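Local structure of malate synthase (3OYZ) at residues 64-69 against 83-88; 344-349 against 397-402; 350-355 against 362-367. The protein catalyses the magnesium-dependent Claisen condensation of acetyl-CoA with glyoxylate to form malyl-CoA, which it then hydrolyses to malate and CoA in the glyoxylate cycle. All coordinates share one frame; numbering follows the deposited sequence.

Contact 1 (64-69 against 83-88). With ACO (acetyl coenzyme *a), chain B; PYR (pyruvic acid), chain C.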
loop_
_atom_site.group_PDB
_atom_site.type_symbol
_atom_site.label_atom_id
_atom_site.label_comp_id
_atom_site.label_asym_id
_atom_site.label_seq_id
_atom_site.Cartn_x
_atom_site.Cartn_y
_atom_site.Cartn_z
ATOM N N GLU A 64 39.565 9.447 -0.806
ATOM C CA GLU A 64 40.666 10.079 -1.607
ATOM C C GLU A 64 40.485 9.856 -3.098
ATOM O O GLU A 64 40.516 10.827 -3.865
ATOM C CB GLU A 64 42.070 9.665 -1.119
ATOM C CG GLU A 64 42.361 10.418 0.175
ATOM C CD GLU A 64 43.362 9.681 1.063
ATOM O OE1 GLU A 64 43.798 8.557 0.691
ATOM O OE2 GLU A 64 43.696 10.212 2.152
ATOM N N ASN A 65 40.115 8.629 -3.463
ATOM C CA ASN A 65 39.897 8.325 -4.881
ATOM C C ASN A 65 38.811 9.188 -5.443
ATOM O O ASN A 65 38.935 9.697 -6.571
ATOM C CB ASN A 65 39.570 6.843 -5.110
ATOM C CG ASN A 65 40.785 5.989 -4.952
ATOM O OD1 ASN A 65 41.843 6.572 -4.794
ATOM N ND2 ASN A 65 40.661 4.673 -4.827
ATOM N N ILE A 66 37.736 9.360 -4.651
ATOM C CA ILE A 66 36.686 10.273 -5.075
ATOM C C ILE A 66 37.190 11.664 -5.350
ATOM O O ILE A 66 36.839 12.303 -6.344
ATOM C CB ILE A 66 35.513 10.381 -3.963
ATOM C CG1 ILE A 66 34.689 9.105 -3.993
ATOM C CG2 ILE A 66 34.642 11.580 -4.293
ATOM C CD1 ILE A 66 33.747 8.856 -2.684
ATOM N N VAL A 67 37.953 12.222 -4.430
ATOM C CA VAL A 67 38.485 13.569 -4.691
ATOM C C VAL A 67 39.371 13.617 -5.963
ATOM O O VAL A 67 39.229 14.491 -6.826
ATOM C CB VAL A 67 39.320 14.142 -3.530
ATOM C CG1 VAL A 67 40.014 15.472 -3.959
ATOM C CG2 VAL A 67 38.485 14.402 -2.313
ATOM N N GLU A 68 40.245 12.631 -6.082
ATOM C CA GLU A 68 41.201 12.555 -7.224
ATOM C C GLU A 68 40.521 12.412 -8.585
ATOM O O GLU A 68 40.767 13.241 -9.482
ATOM C CB GLU A 68 42.129 11.372 -6.946
ATOM C CG GLU A 68 43.460 11.321 -7.714
ATOM C CD GLU A 68 44.040 9.914 -7.761
ATOM O OE1 GLU A 68 44.088 9.160 -6.764
ATOM O OE2 GLU A 68 44.470 9.524 -8.862
ATOM N N VAL A 69 39.639 11.412 -8.738
ATOM C CA VAL A 69 38.924 11.261 -10.003
ATOM C C VAL A 69 38.023 12.412 -10.392
ATOM O O VAL A 69 38.022 12.859 -11.557
ATOM C CB VAL A 69 38.132 9.964 -10.096
ATOM C CG1 VAL A 69 37.325 9.958 -11.396
ATOM C CG2 VAL A 69 39.067 8.753 -9.884
ATOM N N PRO A 83 28.165 11.625 -4.784
ATOM C CA PRO A 83 28.716 10.441 -4.160
ATOM C C PRO A 83 27.956 9.920 -2.909
ATOM O O PRO A 83 27.369 10.744 -2.177
ATOM C CB PRO A 83 30.090 10.946 -3.650
ATOM C CG PRO A 83 30.461 12.057 -4.486
ATOM C CD PRO A 83 29.105 12.759 -4.743
ATOM N N ARG A 84 27.944 8.622 -2.661
ATOM C CA ARG A 84 27.283 8.075 -1.465
ATOM C C ARG A 84 28.308 7.976 -0.338
ATOM O O ARG A 84 29.323 7.275 -0.489
ATOM C CB ARG A 84 26.602 6.717 -1.739
ATOM C CG ARG A 84 25.958 6.066 -0.441
ATOM C CD ARG A 84 24.847 5.119 -0.762
ATOM N NE ARG A 84 25.358 3.817 -1.215
ATOM C CZ ARG A 84 24.676 2.680 -1.221
ATOM N NH1 ARG A 84 23.401 2.548 -0.776
ATOM N NH2 ARG A 84 25.316 1.602 -1.611
ATOM N N MET A 85 27.992 8.601 0.805
ATOM C CA MET A 85 28.784 8.561 2.019
ATOM C C MET A 85 28.248 7.472 2.958
ATOM O O MET A 85 27.086 7.016 2.850
ATOM C CB MET A 85 28.702 9.944 2.693
ATOM C CG MET A 85 29.060 11.022 1.688
ATOM S SD MET A 85 30.899 11.210 1.536
ATOM C CE MET A 85 31.187 10.052 0.211
ATOM N N VAL A 86 29.016 7.147 3.988
ATOM C CA VAL A 86 28.434 6.208 4.958
ATOM C C VAL A 86 27.489 6.962 5.917
ATOM O O VAL A 86 27.642 8.173 6.064
ATOM C CB VAL A 86 29.469 5.413 5.783
ATOM C CG1 VAL A 86 30.276 4.500 4.843
ATOM C CG2 VAL A 86 30.421 6.354 6.533
ATOM N N TRP A 87 26.497 6.268 6.452
ATOM C CA TRP A 87 25.567 6.851 7.455
ATOM C C TRP A 87 24.800 5.727 8.116
ATOM O O TRP A 87 24.582 4.642 7.565
ATOM C CB TRP A 87 24.583 7.829 6.778
ATOM C CG TRP A 87 23.627 8.565 7.701
ATOM C CD1 TRP A 87 22.363 8.146 8.116
ATOM C CD2 TRP A 87 23.865 9.842 8.317
ATOM N NE1 TRP A 87 21.823 9.120 8.946
ATOM C CE2 TRP A 87 22.697 10.168 9.054
ATOM C CE3 TRP A 87 24.931 10.753 8.271
ATOM C CZ2 TRP A 87 22.578 11.356 9.771
ATOM C CZ3 TRP A 87 24.830 11.955 8.979
ATOM C CH2 TRP A 87 23.698 12.168 9.814
ATOM N N HIS A 88 24.357 5.927 9.353
ATOM C CA HIS A 88 23.355 4.969 9.779
ATOM C C HIS A 88 22.606 5.641 10.938
ATOM O O HIS A 88 23.200 6.184 11.868
ATOM C CB HIS A 88 23.955 3.633 10.282
ATOM C CG HIS A 88 22.981 2.501 10.316
ATOM N ND1 HIS A 88 21.957 2.436 11.248
ATOM C CD2 HIS A 88 22.910 1.357 9.579
ATOM C CE1 HIS A 88 21.286 1.307 11.067
ATOM N NE2 HIS A 88 21.857 0.628 10.087
HETATM N N1A ACO B . 31.193 1.083 -12.193
HETATM C C2A ACO B . 32.221 1.230 -13.051
HETATM N N3A ACO B . 32.569 0.238 -13.889
HETATM C C4A ACO B . 31.938 -0.965 -13.916
HETATM C C5A ACO B . 30.803 -1.153 -12.988
HETATM C C6A ACO B . 30.468 -0.052 -12.064
HETATM N N6A ACO B . 29.450 -0.286 -11.194
HETATM N N7A ACO B . 30.329 -2.391 -13.172
HETATM C C8A ACO B . 31.102 -2.968 -14.123
HETATM N N9A ACO B . 32.017 -2.112 -14.598
HETATM C C1B ACO B . 32.995 -2.458 -15.680
HETATM C C2B ACO B . 33.441 -3.897 -15.460
HETATM O O2B ACO B . 34.528 -3.906 -14.536
HETATM C C3B ACO B . 33.805 -4.359 -16.857
HETATM O O3B ACO B . 35.087 -3.757 -17.060
HETATM P P3B ACO B . 36.247 -4.272 -18.110
HETATM O O7A ACO B . 36.046 -3.235 -19.204
HETATM O O8A ACO B . 35.791 -5.692 -18.373
HETATM O O9A ACO B . 37.567 -4.216 -17.373
HETATM C C4B ACO B . 32.761 -3.652 -17.707
HETATM O O4B ACO B . 32.415 -2.454 -16.997
HETATM C C5B ACO B . 31.493 -4.486 -17.853
HETATM O O5B ACO B . 31.271 -5.127 -16.596
HETATM P P1A ACO B . 30.209 -6.316 -16.416
HETATM O O1A ACO B . 30.570 -7.591 -17.107
HETATM O O2A ACO B . 28.912 -5.717 -16.876
HETATM O O3A ACO B . 30.053 -6.683 -14.865
HETATM P P2A ACO B . 31.169 -7.506 -14.062
HETATM O O4A ACO B . 32.387 -6.807 -14.573
HETATM O O5A ACO B . 30.749 -8.961 -14.074
HETATM O O6A ACO B . 30.988 -7.126 -12.491
HETATM C CBP ACO B . 29.810 -6.339 -10.480
HETATM C CCP ACO B . 29.751 -7.177 -11.763
HETATM C CDP ACO B . 30.920 -6.835 -9.555
HETATM C CEP ACO B . 28.486 -6.549 -9.756
HETATM C CAP ACO B . 30.090 -4.856 -10.754
HETATM O OAP ACO B . 29.195 -4.514 -11.803
HETATM C C9P ACO B . 29.817 -3.941 -9.578
HETATM O O9P ACO B . 30.575 -3.947 -8.602
HETATM N N8P ACO B . 28.715 -3.177 -9.659
HETATM C C7P ACO B . 28.400 -2.262 -8.569
HETATM C C6P ACO B . 27.873 -2.965 -7.309
HETATM C C5P ACO B . 27.353 -1.849 -6.420
HETATM O O5P ACO B . 27.411 -0.684 -6.807
HETATM N N4P ACO B . 26.803 -2.239 -5.271
HETATM C C3P ACO B . 26.206 -1.342 -4.297
HETATM C C2P ACO B . 24.912 -0.713 -4.820
HETATM S S1P ACO B . 23.739 -1.924 -4.287
HETATM C C ACO B . 23.404 -1.708 -2.651
HETATM O O ACO B . 24.103 -1.052 -1.903
HETATM C CH3 ACO B . 22.202 -2.422 -2.114
HETATM C C PYR C . 20.153 -1.404 -0.698
HETATM O O PYR C . 20.283 -1.575 0.562
HETATM O OXT PYR C . 19.229 -1.969 -1.390
HETATM C CA PYR C . 20.981 -0.449 -1.287
HETATM O O3 PYR C . 21.830 0.221 -0.559
HETATM C CB PYR C . 20.841 -0.131 -2.729
#

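Contact 2 (344-349 against 397-402)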
loop_
_atom_site.group_PDB
_atom_site.type_symbol
_atom_site.label_atom_id
_atom_site.label_comp_id
_atom_site.label_asym_id
_atom_site.label_seq_id
_atom_site.Cartn_x
_atom_site.Cartn_y
_atom_site.Cartn_z
ATOM N N ASP A 344 21.990 -25.193 4.720
ATOM C CA ASP A 344 23.406 -25.276 4.338
ATOM C C ASP A 344 23.855 -24.373 3.202
ATOM O O ASP A 344 24.901 -23.734 3.281
ATOM C CB ASP A 344 23.759 -26.718 3.968
ATOM C CG ASP A 344 24.485 -27.424 5.086
ATOM O OD1 ASP A 344 25.414 -26.810 5.667
ATOM O OD2 ASP A 344 24.116 -28.587 5.359
ATOM N N ASP A 345 23.075 -24.338 2.127
ATOM C CA ASP A 345 23.352 -23.427 1.021
ATOM C C ASP A 345 23.470 -21.952 1.453
ATOM O O ASP A 345 24.418 -21.250 1.071
ATOM C CB ASP A 345 22.262 -23.571 -0.039
ATOM C CG ASP A 345 22.341 -24.884 -0.782
ATOM O OD1 ASP A 345 23.465 -25.266 -1.190
ATOM O OD2 ASP A 345 21.274 -25.514 -0.960
ATOM N N ILE A 346 22.511 -21.508 2.271
ATOM C CA ILE A 346 22.493 -20.136 2.799
ATOM C C ILE A 346 23.780 -19.733 3.542
ATOM O O ILE A 346 24.428 -18.730 3.189
ATOM C CB ILE A 346 21.237 -19.848 3.674
ATOM C CG1 ILE A 346 19.995 -19.725 2.778
ATOM C CG2 ILE A 346 21.456 -18.569 4.447
ATOM C CD1 ILE A 346 18.765 -20.312 3.402
ATOM N N VAL A 347 24.160 -20.530 4.532
ATOM C CA VAL A 347 25.457 -20.327 5.169
ATOM C C VAL A 347 26.647 -20.278 4.184
ATOM O O VAL A 347 27.554 -19.451 4.337
ATOM C CB VAL A 347 25.705 -21.483 6.157
ATOM C CG1 VAL A 347 27.003 -21.239 6.918
ATOM C CG2 VAL A 347 24.453 -21.723 7.043
ATOM N N ASP A 348 26.639 -21.140 3.171
ATOM C CA ASP A 348 27.701 -21.159 2.169
ATOM C C ASP A 348 27.790 -19.811 1.435
ATOM O O ASP A 348 28.894 -19.242 1.300
ATOM C CB ASP A 348 27.460 -22.270 1.115
ATOM C CG ASP A 348 27.785 -23.699 1.615
ATOM O OD1 ASP A 348 28.379 -23.832 2.703
ATOM O OD2 ASP A 348 27.425 -24.697 0.930
ATOM N N SER A 349 26.651 -19.309 0.935
ATOM C CA SER A 349 26.672 -18.020 0.225
ATOM C C SER A 349 27.227 -16.906 1.097
ATOM O O SER A 349 27.948 -16.036 0.612
ATOM C CB SER A 349 25.286 -17.632 -0.269
ATOM O OG SER A 349 24.730 -18.737 -0.951
ATOM N N THR A 397 18.263 -13.744 7.538
ATOM C CA THR A 397 16.971 -13.900 8.247
ATOM C C THR A 397 16.485 -15.311 8.523
ATOM O O THR A 397 16.126 -15.601 9.654
ATOM C CB THR A 397 15.856 -13.035 7.599
ATOM O OG1 THR A 397 16.328 -11.695 7.724
ATOM C CG2 THR A 397 14.515 -13.195 8.315
ATOM N N PRO A 398 16.476 -16.203 7.516
ATOM C CA PRO A 398 16.037 -17.573 7.813
ATOM C C PRO A 398 16.907 -18.267 8.869
ATOM O O PRO A 398 16.366 -19.024 9.668
ATOM C CB PRO A 398 16.061 -18.285 6.460
ATOM C CG PRO A 398 16.655 -17.348 5.475
ATOM C CD PRO A 398 16.774 -15.967 6.086
ATOM N N ILE A 399 18.190 -17.907 8.957
ATOM C CA ILE A 399 19.079 -18.372 10.017
ATOM C C ILE A 399 18.780 -17.750 11.393
ATOM O O ILE A 399 18.745 -18.491 12.378
ATOM C CB ILE A 399 20.577 -18.073 9.714
ATOM C CG1 ILE A 399 21.008 -18.687 8.380
ATOM C CG2 ILE A 399 21.488 -18.536 10.885
ATOM C CD1 ILE A 399 20.353 -20.018 8.073
ATOM N N SER A 400 18.618 -16.418 11.466
ATOM C CA SER A 400 18.247 -15.757 12.715
ATOM C C SER A 400 16.944 -16.292 13.275
ATOM O O SER A 400 16.816 -16.440 14.469
ATOM C CB SER A 400 18.119 -14.239 12.551
ATOM O OG SER A 400 19.319 -13.769 11.982
ATOM N N LEU A 401 15.993 -16.629 12.412
ATOM C CA LEU A 401 14.776 -17.221 12.870
ATOM C C LEU A 401 15.063 -18.626 13.414
ATOM O O LEU A 401 14.536 -18.981 14.455
ATOM C CB LEU A 401 13.771 -17.303 11.727
ATOM C CG LEU A 401 12.707 -18.306 12.097
ATOM C CD1 LEU A 401 11.660 -17.730 12.966
ATOM C CD2 LEU A 401 12.021 -18.878 10.891
ATOM N N PHE A 402 15.818 -19.429 12.680
ATOM C CA PHE A 402 16.131 -20.775 13.172
ATOM C C PHE A 402 16.777 -20.663 14.558
ATOM O O PHE A 402 16.341 -21.283 15.520
ATOM C CB PHE A 402 17.079 -21.529 12.216
ATOM C CG PHE A 402 17.558 -22.833 12.811
ATOM C CD1 PHE A 402 16.769 -23.965 12.724
ATOM C CD2 PHE A 402 18.722 -22.887 13.575
ATOM C CE1 PHE A 402 17.161 -25.177 13.316
ATOM C CE2 PHE A 402 19.140 -24.098 14.172
ATOM C CZ PHE A 402 18.345 -25.219 14.077
#

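Contact 3 (350-355 against 362-367). With ACO (acetyl coenzyme *a), chain B.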
loop_
_atom_site.group_PDB
_atom_site.type_symbol
_atom_site.label_atom_id
_atom_site.label_comp_id
_atom_site.label_asym_id
_atom_site.label_seq_id
_atom_site.Cartn_x
_atom_site.Cartn_y
_atom_site.Cartn_z
ATOM N N MET A 350 26.952 -16.991 2.395
ATOM C CA MET A 350 27.354 -15.960 3.345
ATOM C C MET A 350 28.863 -15.946 3.644
ATOM O O MET A 350 29.497 -14.877 3.614
ATOM C CB MET A 350 26.500 -16.063 4.616
ATOM C CG MET A 350 25.060 -15.512 4.496
ATOM S SD MET A 350 24.058 -15.694 5.997
ATOM C CE MET A 350 25.095 -14.932 7.244
ATOM N N GLU A 351 29.415 -17.129 3.921
ATOM C CA GLU A 351 30.869 -17.341 4.108
ATOM C C GLU A 351 31.687 -16.976 2.875
ATOM O O GLU A 351 32.629 -16.187 2.982
ATOM C CB GLU A 351 31.178 -18.754 4.589
ATOM C CG GLU A 351 30.786 -18.944 6.061
ATOM C CD GLU A 351 30.613 -20.401 6.478
ATOM O OE1 GLU A 351 30.325 -20.646 7.665
ATOM O OE2 GLU A 351 30.735 -21.331 5.651
ATOM N N GLU A 352 31.254 -17.465 1.712
ATOM C CA GLU A 352 31.779 -16.988 0.425
ATOM C C GLU A 352 31.778 -15.458 0.291
ATOM O O GLU A 352 32.775 -14.870 -0.140
ATOM C CB GLU A 352 31.086 -17.635 -0.789
ATOM C CG GLU A 352 31.605 -17.037 -2.118
ATOM C CD GLU A 352 30.924 -17.481 -3.416
ATOM O OE1 GLU A 352 31.194 -16.800 -4.438
ATOM O OE2 GLU A 352 30.147 -18.467 -3.458
ATOM N N PHE A 353 30.674 -14.790 0.637
ATOM C CA PHE A 353 30.660 -13.325 0.541
ATOM C C PHE A 353 31.606 -12.652 1.546
ATOM O O PHE A 353 32.314 -11.699 1.185
ATOM C CB PHE A 353 29.254 -12.691 0.651
ATOM C CG PHE A 353 29.323 -11.208 0.841
ATOM C CD1 PHE A 353 29.502 -10.373 -0.255
ATOM C CD2 PHE A 353 29.374 -10.674 2.121
ATOM C CE1 PHE A 353 29.640 -9.015 -0.100
ATOM C CE2 PHE A 353 29.510 -9.323 2.306
ATOM C CZ PHE A 353 29.660 -8.486 1.194
ATOM N N GLU A 354 31.529 -13.112 2.796
ATOM C CA GLU A 354 32.350 -12.740 3.964
ATOM C C GLU A 354 33.856 -12.681 3.603
ATOM O O GLU A 354 34.511 -11.644 3.815
ATOM C CB GLU A 354 32.032 -13.785 5.050
ATOM C CG GLU A 354 32.364 -13.572 6.532
ATOM C CD GLU A 354 31.779 -14.694 7.426
ATOM O OE1 GLU A 354 32.192 -15.880 7.341
ATOM O OE2 GLU A 354 30.867 -14.414 8.241
ATOM N N ALA A 355 34.373 -13.784 3.047
ATOM C CA ALA A 355 35.726 -13.914 2.492
ATOM C C ALA A 355 36.059 -12.882 1.394
ATOM O O ALA A 355 37.120 -12.246 1.441
ATOM C CB ALA A 355 35.958 -15.353 1.999
ATOM N N GLY A 362 34.012 -5.096 -2.089
ATOM C CA GLY A 362 32.686 -4.783 -1.570
ATOM C C GLY A 362 31.520 -5.446 -2.284
ATOM O O GLY A 362 30.584 -5.908 -1.626
ATOM N N ALA A 363 31.550 -5.432 -3.615
ATOM C CA ALA A 363 30.533 -6.071 -4.452
ATOM C C ALA A 363 31.099 -7.135 -5.413
ATOM O O ALA A 363 32.126 -6.909 -6.075
ATOM C CB ALA A 363 29.727 -5.010 -5.220
ATOM N N ILE A 364 30.396 -8.266 -5.507
ATOM C CA ILE A 364 30.823 -9.431 -6.305
ATOM C C ILE A 364 29.603 -10.029 -6.990
ATOM O O ILE A 364 28.482 -9.925 -6.476
ATOM C CB ILE A 364 31.524 -10.499 -5.430
ATOM C CG1 ILE A 364 30.552 -11.181 -4.448
ATOM C CG2 ILE A 364 32.697 -9.859 -4.679
ATOM C CD1 ILE A 364 31.073 -12.459 -3.773
ATOM N N ALA A 365 29.804 -10.626 -8.160
ATOM C CA ALA A 365 28.728 -11.394 -8.784
ATOM C C ALA A 365 28.880 -12.810 -8.216
ATOM O O ALA A 365 29.960 -13.392 -8.321
ATOM C CB ALA A 365 28.810 -11.347 -10.338
ATOM N N MET A 366 27.867 -13.328 -7.526
ATOM C CA MET A 366 27.907 -14.696 -7.024
ATOM C C MET A 366 27.078 -15.582 -7.944
ATOM O O MET A 366 26.122 -15.102 -8.567
ATOM C CB MET A 366 27.381 -14.783 -5.601
ATOM C CG MET A 366 27.672 -16.103 -4.921
ATOM S SD MET A 366 27.175 -15.872 -3.206
ATOM C CE MET A 366 28.529 -14.883 -2.558
ATOM N N THR A 367 27.461 -16.859 -8.022
ATOM C CA THR A 367 27.033 -17.753 -9.100
ATOM C C THR A 367 26.426 -19.053 -8.587
ATOM O O THR A 367 26.973 -19.689 -7.686
ATOM C CB THR A 367 28.200 -18.023 -10.075
ATOM O OG1 THR A 367 28.430 -16.853 -10.873
ATOM C CG2 THR A 367 27.883 -19.170 -10.993
HETATM N N1A ACO B . 31.193 1.083 -12.193
HETATM C C2A ACO B . 32.221 1.230 -13.051
HETATM N N3A ACO B . 32.569 0.238 -13.889
HETATM C C4A ACO B . 31.938 -0.965 -13.916
HETATM C C5A ACO B . 30.803 -1.153 -12.988
HETATM C C6A ACO B . 30.468 -0.052 -12.064
HETATM N N6A ACO B . 29.450 -0.286 -11.194
HETATM N N7A ACO B . 30.329 -2.391 -13.172
HETATM C C8A ACO B . 31.102 -2.968 -14.123
HETATM N N9A ACO B . 32.017 -2.112 -14.598
HETATM C C1B ACO B . 32.995 -2.458 -15.680
HETATM C C2B ACO B . 33.441 -3.897 -15.460
HETATM O O2B ACO B . 34.528 -3.906 -14.536
HETATM C C3B ACO B . 33.805 -4.359 -16.857
HETATM O O3B ACO B . 35.087 -3.757 -17.060
HETATM P P3B ACO B . 36.247 -4.272 -18.110
HETATM O O7A ACO B . 36.046 -3.235 -19.204
HETATM O O8A ACO B . 35.791 -5.692 -18.373
HETATM O O9A ACO B . 37.567 -4.216 -17.373
HETATM C C4B ACO B . 32.761 -3.652 -17.707
HETATM O O4B ACO B . 32.415 -2.454 -16.997
HETATM C C5B ACO B . 31.493 -4.486 -17.853
HETATM O O5B ACO B . 31.271 -5.127 -16.596
HETATM P P1A ACO B . 30.209 -6.316 -16.416
HETATM O O1A ACO B . 30.570 -7.591 -17.107
HETATM O O2A ACO B . 28.912 -5.717 -16.876
HETATM O O3A ACO B . 30.053 -6.683 -14.865
HETATM P P2A ACO B . 31.169 -7.506 -14.062
HETATM O O4A ACO B . 32.387 -6.807 -14.573
HETATM O O5A ACO B . 30.749 -8.961 -14.074
HETATM O O6A ACO B . 30.988 -7.126 -12.491
HETATM C CBP ACO B . 29.810 -6.339 -10.480
HETATM C CCP ACO B . 29.751 -7.177 -11.763
HETATM C CDP ACO B . 30.920 -6.835 -9.555
HETATM C CEP ACO B . 28.486 -6.549 -9.756
HETATM C CAP ACO B . 30.090 -4.856 -10.754
HETATM O OAP ACO B . 29.195 -4.514 -11.803
HETATM C C9P ACO B . 29.817 -3.941 -9.578
HETATM O O9P ACO B . 30.575 -3.947 -8.602
HETATM N N8P ACO B . 28.715 -3.177 -9.659
HETATM C C7P ACO B . 28.400 -2.262 -8.569
HETATM C C6P ACO B . 27.873 -2.965 -7.309
HETATM C C5P ACO B . 27.353 -1.849 -6.420
HETATM O O5P ACO B . 27.411 -0.684 -6.807
HETATM N N4P ACO B . 26.803 -2.239 -5.271
HETATM C C3P ACO B . 26.206 -1.342 -4.297
HETATM C C2P ACO B . 24.912 -0.713 -4.820
HETATM S S1P ACO B . 23.739 -1.924 -4.287
HETATM C C ACO B . 23.404 -1.708 -2.651
HETATM O O ACO B . 24.103 -1.052 -1.903
HETATM C CH3 ACO B . 22.202 -2.422 -2.114
#

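Contact 1 (64-69 against 83-88)
Arg84 NH2 has three partners: it donates a nearly straight bond (171°) to the acetyl oxygen O of acetyl-CoA, 2.9 Å away, and forms salt bridges with Asp49 and Glu51. The residue lies just past strand 80-81 of the TIM barrel, where Pro83 and Met85 also pair through their backbones with Val120 of strand 118-121. Arg84 NH1 donates to the keto oxygen O3 of pyruvate at 2.8 Å, so the two ligand oxygens both meet the guanidinium in its plane, along one edge. Arg84 points its CB away from helix 59-73; CG is anti to the backbone N (chi1 176°) and the chain bends at chi3. A leucine in place of Arg84 would probably leave both ligand oxygens without these donors and the carboxylates of Asp49 and Glu51 without their cationic mate. Pro83 points toward helix 59-73, which links strands 45-49 and 80-81, and Met85 comes to it only with the end of its side chain. Ile66 meets them with two separate methyls, CG2 lying 4.2 Å from Pro83 CG. Bends at chi2 (-82°) and chi3 bring the terminal methyl of Met85 round, so that CE rests 4.0 Å from Ile66 CD1.

Contact 2 (344-349 against 397-402)
Ile346 divides its two branches between Pro398 and Ile399, joining helix 343-358 to the first turn of helix 397-408 in a small apolar helix-helix contact of the C-terminal region. Ile346 CG1 stands anti to the carbonyl carbon (chi1 -73°), which leaves CG2 anti to the backbone N and sends the two branches to different partners. The longer branch carries Ile346 CD1 to 4.2 Å from Pro398 CG, meeting the pyrrolidine ring at a slant. Its chi2 of 143° falls well short of full extension, so the methyl sits off a staggered position. CG2 approaches Ile399 instead, and the two isoleucine side chains lie alongside each other, running opposite ways. Ile399 is folded rather than extended: with chi2 at -35° its CD1 curls back, and that methyl lies 4.1 Å from Ile346 CG2.

The polar residues of 344-349 look to other partners. Asp344 and Asp348 form salt bridges with Arg427 of helix 422-428, while Leu401 and Ser400 on helix 397-408 pack on Phe10 of a neighbouring subunit. Within 344-349, Asp345 O accepts from both Ser349 N and Ser349 OG; the hydroxyl, 3.2 Å from that oxygen, approaches from above the carbonyl plane. Across the interface, the nearest approach is Ile346 CG2 to Ile399 CG1, 4.0 Å.

Contact 3 (350-355 against 362-367)
Glu352 and Phe353, consecutive residues of helix 343-358, cover the side of strand 364-369 that carries Ile364 and Met366. The motif is a helix turned back on a strand of a two-stranded antiparallel sheet: the axes of the short segments lie 10.5 Å apart and run nearly antiparallel, at 154°. Glu352 comes first. Its CG is anti to the backbone N (chi1 176°) and the chain stays extended, which lays its methylenes and carboxylate alongside Met366, the two side chains arriving from opposite directions. Glu352 CD is 3.6 Å from Met366 CE, and OE1 lies equally close, 3.6 Å, to Met366 CG; the contact is one of van der Waals type, at the solvent-facing border of an otherwise buried interface.

Phe353 follows and reaches further in. Met366 bends at chi3 so that its methyl CE comes up against the helix backbone at Phe353 N, with CE 4.0 Å from Phe353 CB. The ring then extends toward Gly362, passing Ile364, whose CD1 is 4.4 Å from Phe353 CD1. Trp387 of the partner strand 382-387 packs on Phe353, Ile364 and Met366 alike, and Phe353 lies about 4 Å, side chain to side chain, from Asp388, the predicted proton acceptor. Ala363, between Gly362 and Ile364, points away from the helix and places CB 3.5 Å from C6P of the substrate acetyl-CoA. At its far end, the Phe353 ring turns its edge to a backbone carbonyl, with Gly362 O near the ring plane and 3.6 Å from CE1.

Overall arrangement
From the N terminus, contact 1 closes first, a short loop within the TIM barrel that brings helix 59-73 against the segment after strand 80-81. The other two open only after contact 1 has closed, and both belong to the C-terminal region. Contact 2 opens on helix 343-358 and closes at helix 397-408; contact 3 falls wholly within that span, folding the same helix onto strand 364-369. Their centres are 14 Å apart and they touch directly, Ser349 O lying 3.4 Å from Met366 CE. Contacts 1 and 3 do not touch, their nearest atoms being about 9 Å apart, yet both reach acetyl-CoA, which thus bridges barrel and C-terminal region.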